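Local coordinates for protein putative esterase (Uncultured bacterium, PDB 7C4D) that probably hydrolyses carboxylic ester bonds as a marine bacterial esterase of the alpha/beta hydrolase fold, at residues S22-I27 against S89-G94. Numbering follows the deposited sequence.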
# COMPACT_ATOMS: atom_id res chain seq x y z
N SER A 22 -10.32 -21.30 -4.01
CA SER A 22 -11.62 -21.04 -4.64
C SER A 22 -12.22 -19.69 -4.26
O SER A 22 -11.90 -19.11 -3.21
CB SER A 22 -12.58 -22.20 -4.45
OG SER A 22 -12.95 -22.32 -3.09
N GLY A 23 -13.06 -19.18 -5.15
CA GLY A 23 -13.66 -17.86 -5.02
C GLY A 23 -13.15 -16.87 -6.07
O GLY A 23 -12.23 -17.16 -6.84
N GLU A 24 -13.74 -15.68 -6.06
CA GLU A 24 -13.28 -14.60 -6.92
C GLU A 24 -11.87 -14.17 -6.50
O GLU A 24 -11.51 -14.26 -5.33
CB GLU A 24 -14.21 -13.40 -6.81
CG GLU A 24 -15.66 -13.71 -7.15
CD GLU A 24 -16.53 -12.51 -6.81
OE1 GLU A 24 -16.00 -11.47 -6.34
OE2 GLU A 24 -17.74 -12.61 -7.03
N PRO A 25 -11.03 -13.67 -7.43
CA PRO A 25 -9.69 -13.24 -7.06
C PRO A 25 -9.82 -11.97 -6.25
O PRO A 25 -10.76 -11.19 -6.42
CB PRO A 25 -9.00 -12.91 -8.38
CG PRO A 25 -9.85 -13.67 -9.38
CD PRO A 25 -11.27 -13.58 -8.88
N LEU A 26 -8.87 -11.81 -5.33
CA LEU A 26 -8.78 -10.64 -4.49
C LEU A 26 -7.29 -10.30 -4.43
O LEU A 26 -6.49 -11.08 -3.92
CB LEU A 26 -9.37 -10.99 -3.12
CG LEU A 26 -9.25 -9.93 -2.02
CD1 LEU A 26 -9.83 -8.61 -2.47
CD2 LEU A 26 -9.97 -10.40 -0.74
N ILE A 27 -6.95 -9.12 -4.95
CA ILE A 27 -5.58 -8.64 -4.97
C ILE A 27 -5.40 -7.62 -3.85
O ILE A 27 -6.19 -6.68 -3.78
CB ILE A 27 -5.22 -8.05 -6.37
CG1 ILE A 27 -5.29 -9.11 -7.47
CG2 ILE A 27 -3.85 -7.37 -6.33
CD1 ILE A 27 -5.09 -8.61 -8.90
N SER A 89 -11.64 -10.52 -13.99
CA SER A 89 -12.07 -9.39 -13.19
C SER A 89 -11.80 -9.69 -11.71
O SER A 89 -11.95 -10.82 -11.26
CB SER A 89 -13.50 -9.04 -13.46
OG SER A 89 -14.36 -10.07 -13.00
N VAL A 90 -11.39 -8.64 -10.98
CA VAL A 90 -10.78 -8.84 -9.68
C VAL A 90 -11.35 -7.87 -8.66
O VAL A 90 -11.68 -6.73 -9.00
CB VAL A 90 -9.26 -8.69 -9.74
CG1 VAL A 90 -8.62 -9.80 -10.53
CG2 VAL A 90 -8.78 -7.29 -10.13
N ASN A 91 -11.35 -8.34 -7.41
CA ASN A 91 -11.49 -7.45 -6.27
C ASN A 91 -10.10 -6.94 -5.90
O ASN A 91 -9.13 -7.67 -6.02
CB ASN A 91 -12.10 -8.18 -5.07
CG ASN A 91 -13.50 -8.66 -5.36
OD1 ASN A 91 -14.40 -7.86 -5.56
ND2 ASN A 91 -13.67 -9.97 -5.47
N ILE A 92 -10.05 -5.73 -5.35
CA ILE A 92 -8.78 -5.11 -4.99
C ILE A 92 -8.95 -4.40 -3.67
O ILE A 92 -9.90 -3.65 -3.48
CB ILE A 92 -8.28 -4.11 -6.08
CG1 ILE A 92 -8.02 -4.83 -7.39
CG2 ILE A 92 -7.02 -3.35 -5.60
CD1 ILE A 92 -7.57 -3.91 -8.54
N ILE A 93 -7.97 -4.61 -2.78
CA ILE A 93 -7.73 -3.79 -1.62
C ILE A 93 -6.36 -3.10 -1.77
O ILE A 93 -5.36 -3.76 -2.03
CB ILE A 93 -7.75 -4.65 -0.33
CG1 ILE A 93 -9.06 -5.45 -0.18
CG2 ILE A 93 -7.45 -3.79 0.89
CD1 ILE A 93 -9.00 -6.58 0.85
N GLY A 94 -6.31 -1.78 -1.62
CA GLY A 94 -5.07 -1.02 -1.70
C GLY A 94 -4.96 -0.10 -0.50
O GLY A 94 -5.84 0.73 -0.28
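With CG of Asn91 beside its own backbone N (chi1 -63°) and Glu24 extended beyond CG, amide and carboxylate come together near the N-terminal ends of two adjacent parallel strands in the central sheet of the alpha/beta hydrolase fold. Asn91 ND2 donates to Glu24 OE1 at 2.9 Å, nearly along the C-O axis, and the two flat groups lie almost coplanar, 19° apart. The same ND2 gives a longer, more bent bond to Pro25 O (3.3 Å), which also accepts from Asn91 N (3.1 Å); these donors reach the carbonyl from opposite faces of its plane. Two bonds from ND2 thus limit rotation of the amide. Parallel pairing then continues, Ile27 N donating to Asn91 O at 2.8 Å. Leu26, paired with Asn91 and on the same face of the sheet, lays CD1 against Asn91 CB (3.5 Å) and Ile93 CG1, while both Leu26 and Asn91 also touch Phe50. On the other face Ile27 CD1 meets both methyls of Val90; Ile27 packs on Leu78 and Ile82 of helix 71-84, and Val90 on Ile82. The GxSxG sequence, consistent with the nucleophile elbow of this fold, begins at Gly94, inside strand 90-95. Just before that glycine, Ile93 N donates to Ile27 O at 2.9 Å, with a C=O...N angle of 163°.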